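Long-range contact in putative exported protein (Bacteroides fragilis, PDB 4RAA), which is of unknown function but folds as a six-bladed beta-propeller of the YWTD superfamily and is probably exported from the cytoplasm: residues Lys14-Leu25 and Tyr289-Leu300. Residues are numbered along the deposited sequence; the frame is centred on the assembly and turned at random.
Sequences KEHTDVNADSIL and YNYPIKIFQDQL
The ring of Tyr291 is gripped between Thr17 and Ala21, two residues of segment 14-25, which arches over it. Thr17 CG2 lies over one face, 3.8 Å from the ring centroid, and Ala21 CB over the opposite face at 4.2 Å, so both meet the ring as CH-pi contacts. Methyl groups suit these places because each can turn C-H bonds to a ring face. At its rim the phenol OH donates to Val19 O (2.9 Å), approaching from well above the carbonyl plane, so the tyrosine also offers a polar end. Tyr289, two residues earlier on the same strand, takes Ile24 CD1 almost over its ring centre, 3.5 Å from the centroid. In Ile24 CG1 sits between the backbone N and the carbonyl carbon (chi1 58°), and from there the extended branch carries CD1 onto the ring.

Asn290 ND2 gives a nearly straight bond (175°) to Glu15 O, 2.7 Å long and lying in the carbonyl plane on a lone pair, while Asn290 OD1 accepts from Tyr270 OH; the amide therefore uses both its ends. Gln299, extended beyond CG, reaches from helix 293-299 so that OE1 receives Ala21 N at 2.7 Å, nearly straight (170°) but with the donor above the carbonyl plane. Nearby, Asn20 OD1 caps the short helix 21-24 by accepting from Asp22 N.

Ala21 CB also meets Phe296 and Leu300, which offer apolar surface to Leu25, whose CD1 is 3.7 Å from Phe296 CZ. Phe296 also packs on Ile278 and Leu280 of strand 275-282, which pairs with strand 287-292, and Leu25 touches Val358 and Ile360. The loop thus passes along the outermost strand of one four-stranded sheet and over helix 293-299, before strand 25-31 joins the neighbouring sheet beside strand 354-360.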
loop_
_atom_site.group_PDB
_atom_site.type_symbol
_atom_site.label_atom_id
_atom_site.label_comp_id
_atom_site.label_asym_id
_atom_site.label_seq_id
_atom_site.Cartn_x
_atom_site.Cartn_y
_atom_site.Cartn_z
ATOM N N LYS A 14 13.930 20.068 40.638
ATOM C CA LYS A 14 14.166 21.356 41.310
ATOM C C LYS A 14 14.966 22.169 40.289
ATOM O O LYS A 14 15.574 21.574 39.394
ATOM C CB LYS A 14 14.878 21.172 42.660
ATOM C CG LYS A 14 14.208 20.111 43.536
ATOM C CD LYS A 14 14.652 20.105 44.993
ATOM C CE LYS A 14 13.748 20.933 45.904
ATOM N NZ LYS A 14 13.701 22.377 45.557
ATOM N N GLU A 15 14.934 23.504 40.384
ATOM C CA GLU A 15 15.607 24.376 39.388
ATOM C C GLU A 15 17.085 24.086 39.273
ATOM O O GLU A 15 17.537 23.644 38.233
ATOM C CB GLU A 15 15.429 25.879 39.670
ATOM C CG GLU A 15 14.034 26.428 39.403
ATOM C CD GLU A 15 13.946 27.947 39.519
ATOM O OE1 GLU A 15 14.873 28.651 39.057
ATOM O OE2 GLU A 15 12.924 28.443 40.048
ATOM N N HIS A 16 17.808 24.308 40.365
ATOM C CA HIS A 16 19.255 24.133 40.408
ATOM C C HIS A 16 19.637 22.825 41.090
ATOM O O HIS A 16 18.825 22.185 41.751
ATOM C CB HIS A 16 19.918 25.310 41.154
ATOM C CG HIS A 16 19.519 26.663 40.638
ATOM N ND1 HIS A 16 19.894 27.131 39.395
ATOM C CD2 HIS A 16 18.797 27.658 41.211
ATOM C CE1 HIS A 16 19.408 28.347 39.217
ATOM N NE2 HIS A 16 18.742 28.692 40.305
ATOM N N THR A 17 20.875 22.421 40.853
ATOM C CA THR A 17 21.520 21.304 41.538
ATOM C C THR A 17 22.969 21.710 41.674
ATOM O O THR A 17 23.522 22.317 40.747
ATOM C CB THR A 17 21.435 19.950 40.799
ATOM O OG1 THR A 17 22.066 18.939 41.603
ATOM C CG2 THR A 17 22.115 19.981 39.416
ATOM N N ASP A 18 23.580 21.403 42.814
ATOM C CA ASP A 18 25.000 21.735 43.013
ATOM C C ASP A 18 25.922 20.501 42.882
ATOM O O ASP A 18 27.092 20.557 43.275
ATOM C CB ASP A 18 25.233 22.652 44.247
ATOM C CG ASP A 18 24.764 22.060 45.555
ATOM O OD1 ASP A 18 24.156 20.966 45.570
ATOM O OD2 ASP A 18 24.995 22.723 46.588
ATOM N N VAL A 19 25.401 19.430 42.269
ATOM C CA VAL A 19 26.175 18.238 41.923
ATOM C C VAL A 19 26.651 18.448 40.482
ATOM O O VAL A 19 25.868 18.870 39.620
ATOM C CB VAL A 19 25.340 16.932 42.018
ATOM C CG1 VAL A 19 26.062 15.735 41.381
ATOM C CG2 VAL A 19 24.991 16.632 43.478
ATOM N N ASN A 20 27.928 18.145 40.236
ATOM C CA ASN A 20 28.533 18.245 38.904
ATOM C C ASN A 20 28.060 17.041 38.063
ATOM O O ASN A 20 28.036 15.907 38.554
ATOM C CB ASN A 20 30.065 18.261 39.027
ATOM C CG ASN A 20 30.777 18.520 37.703
ATOM O OD1 ASN A 20 30.321 18.128 36.637
ATOM N ND2 ASN A 20 31.933 19.159 37.781
ATOM N N ALA A 21 27.694 17.300 36.805
ATOM C CA ALA A 21 27.205 16.248 35.879
ATOM C C ALA A 21 28.275 15.222 35.479
ATOM O O ALA A 21 27.947 14.085 35.120
ATOM C CB ALA A 21 26.599 16.879 34.636
ATOM N N ASP A 22 29.538 15.648 35.542
ATOM C CA ASP A 22 30.716 14.827 35.260
ATOM C C ASP A 22 30.770 13.586 36.169
ATOM O O ASP A 22 31.095 12.500 35.710
ATOM C CB ASP A 22 31.987 15.690 35.466
ATOM C CG ASP A 22 33.246 15.081 34.863
ATOM O OD1 ASP A 22 33.200 14.675 33.681
ATOM O OD2 ASP A 22 34.294 15.068 35.557
ATOM N N SER A 23 30.416 13.754 37.442
ATOM C CA SER A 23 30.451 12.664 38.437
ATOM C C SER A 23 29.367 11.599 38.272
ATOM O O SER A 23 29.659 10.412 38.404
ATOM C CB SER A 23 30.375 13.226 39.863
ATOM O OG SER A 23 29.150 13.901 40.079
ATOM N N ILE A 24 28.126 12.023 38.022
ATOM C CA ILE A 24 26.964 11.089 37.873
ATOM C C ILE A 24 26.774 10.441 36.489
ATOM O O ILE A 24 25.934 9.539 36.358
ATOM C CB ILE A 24 25.606 11.722 38.330
ATOM C CG1 ILE A 24 25.270 13.007 37.547
ATOM C CG2 ILE A 24 25.618 11.987 39.832
ATOM C CD1 ILE A 24 23.896 13.565 37.833
ATOM N N LEU A 25 27.541 10.881 35.479
ATOM C CA LEU A 25 27.443 10.361 34.098
ATOM C C LEU A 25 28.732 9.710 33.594
ATOM O O LEU A 25 29.835 10.108 34.010
ATOM C CB LEU A 25 27.082 11.494 33.125
ATOM C CG LEU A 25 25.734 12.207 33.281
ATOM C CD1 LEU A 25 25.702 13.457 32.408
ATOM C CD2 LEU A 25 24.575 11.277 32.951
ATOM N N TYR A 289 18.235 15.553 38.725
ATOM C CA TYR A 289 19.299 16.562 38.621
ATOM C C TYR A 289 18.967 17.444 37.426
ATOM O O TYR A 289 18.836 16.926 36.323
ATOM C CB TYR A 289 20.673 15.918 38.391
ATOM C CG TYR A 289 21.078 14.868 39.394
ATOM C CD1 TYR A 289 20.711 13.529 39.212
ATOM C CD2 TYR A 289 21.849 15.196 40.516
ATOM C CE1 TYR A 289 21.088 12.550 40.124
ATOM C CE2 TYR A 289 22.226 14.223 41.445
ATOM C CZ TYR A 289 21.847 12.898 41.245
ATOM O OH TYR A 289 22.203 11.926 42.157
ATOM N N ASN A 290 18.848 18.758 37.639
ATOM C CA ASN A 290 18.479 19.709 36.587
ATOM C C ASN A 290 19.608 20.691 36.303
ATOM O O ASN A 290 20.185 21.245 37.230
ATOM C CB ASN A 290 17.234 20.477 37.019
ATOM C CG ASN A 290 16.571 21.212 35.872
ATOM O OD1 ASN A 290 16.134 20.597 34.905
ATOM N ND2 ASN A 290 16.465 22.520 35.984
ATOM N N TYR A 291 19.890 20.917 35.020
ATOM C CA TYR A 291 20.990 21.785 34.569
ATOM C C TYR A 291 20.610 22.642 33.376
ATOM O O TYR A 291 19.981 22.123 32.455
ATOM C CB TYR A 291 22.167 20.927 34.071
ATOM C CG TYR A 291 22.757 19.956 35.069
ATOM C CD1 TYR A 291 22.190 18.686 35.247
ATOM C CD2 TYR A 291 23.913 20.281 35.808
ATOM C CE1 TYR A 291 22.729 17.776 36.151
ATOM C CE2 TYR A 291 24.469 19.373 36.705
ATOM C CZ TYR A 291 23.865 18.121 36.880
ATOM O OH TYR A 291 24.376 17.202 37.757
ATOM N N PRO A 292 20.969 23.948 33.389
ATOM C CA PRO A 292 20.856 24.703 32.129
ATOM C C PRO A 292 21.917 24.113 31.193
ATOM O O PRO A 292 23.032 23.857 31.662
ATOM C CB PRO A 292 21.216 26.151 32.521
ATOM C CG PRO A 292 21.217 26.212 34.008
ATOM C CD PRO A 292 21.358 24.810 34.526
ATOM N N ILE A 293 21.596 23.881 29.920
ATOM C CA ILE A 293 22.580 23.281 28.981
ATOM C C ILE A 293 23.921 24.047 28.916
ATOM O O ILE A 293 24.967 23.407 28.755
ATOM C CB ILE A 293 21.955 22.920 27.592
ATOM C CG1 ILE A 293 21.071 21.658 27.764
ATOM C CG2 ILE A 293 23.011 22.627 26.519
ATOM C CD1 ILE A 293 20.229 21.254 26.564
ATOM N N LYS A 294 23.900 25.377 29.086
ATOM C CA LYS A 294 25.160 26.167 29.147
ATOM C C LYS A 294 26.125 25.645 30.233
ATOM O O LYS A 294 27.339 25.603 30.019
ATOM C CB LYS A 294 24.919 27.682 29.357
ATOM C CG LYS A 294 24.715 28.499 28.085
ATOM C CD LYS A 294 23.410 28.200 27.362
ATOM C CE LYS A 294 23.317 28.958 26.038
ATOM N NZ LYS A 294 23.423 30.435 26.205
ATOM N N ILE A 295 25.564 25.257 31.376
ATOM C CA ILE A 295 26.333 24.710 32.497
ATOM C C ILE A 295 26.688 23.243 32.200
ATOM O O ILE A 295 27.843 22.860 32.366
ATOM C CB ILE A 295 25.591 24.903 33.859
ATOM C CG1 ILE A 295 25.682 26.375 34.340
ATOM C CG2 ILE A 295 26.162 24.002 34.960
ATOM C CD1 ILE A 295 24.985 27.413 33.477
ATOM N N PHE A 296 25.691 22.453 31.769
ATOM C CA PHE A 296 25.829 21.009 31.449
ATOM C C PHE A 296 26.979 20.686 30.489
ATOM O O PHE A 296 27.792 19.815 30.771
ATOM C CB PHE A 296 24.507 20.480 30.855
ATOM C CG PHE A 296 24.419 18.977 30.730
ATOM C CD1 PHE A 296 24.196 18.184 31.849
ATOM C CD2 PHE A 296 24.484 18.357 29.482
ATOM C CE1 PHE A 296 24.088 16.796 31.734
ATOM C CE2 PHE A 296 24.368 16.973 29.357
ATOM C CZ PHE A 296 24.174 16.192 30.486
ATOM N N GLN A 297 27.040 21.401 29.373
ATOM C CA GLN A 297 28.086 21.179 28.349
ATOM C C GLN A 297 29.514 21.566 28.800
ATOM O O GLN A 297 30.479 20.909 28.396
ATOM C CB GLN A 297 27.711 21.871 27.035
ATOM C CG GLN A 297 27.816 23.385 27.064
ATOM C CD GLN A 297 27.039 24.084 25.968
ATOM O OE1 GLN A 297 26.452 23.451 25.079
ATOM N NE2 GLN A 297 27.016 25.409 26.037
ATOM N N ASP A 298 29.642 22.630 29.602
ATOM C CA ASP A 298 30.940 23.032 30.189
ATOM C C ASP A 298 31.404 22.041 31.285
ATOM O O ASP A 298 32.598 21.752 31.379
ATOM C CB ASP A 298 30.931 24.500 30.677
ATOM C CG ASP A 298 30.996 25.526 29.518
ATOM O OD1 ASP A 298 30.946 25.156 28.320
ATOM O OD2 ASP A 298 31.114 26.733 29.815
ATOM N N GLN A 299 30.473 21.508 32.079
ATOM C CA GLN A 299 30.789 20.492 33.111
ATOM C C GLN A 299 31.310 19.170 32.530
ATOM O O GLN A 299 32.181 18.549 33.128
ATOM C CB GLN A 299 29.586 20.210 34.021
ATOM C CG GLN A 299 29.322 21.289 35.065
ATOM C CD GLN A 299 28.187 20.948 36.030
ATOM O OE1 GLN A 299 27.548 19.893 35.932
ATOM N NE2 GLN A 299 27.936 21.842 36.974
ATOM N N LEU A 300 30.768 18.741 31.392
ATOM C CA LEU A 300 31.240 17.517 30.701
ATOM C C LEU A 300 32.415 17.756 29.732
ATOM O O LEU A 300 32.934 16.793 29.164
ATOM C CB LEU A 300 30.087 16.852 29.939
ATOM C CG LEU A 300 28.847 16.481 30.754
ATOM C CD1 LEU A 300 27.764 15.960 29.827
ATOM C CD2 LEU A 300 29.187 15.458 31.825
#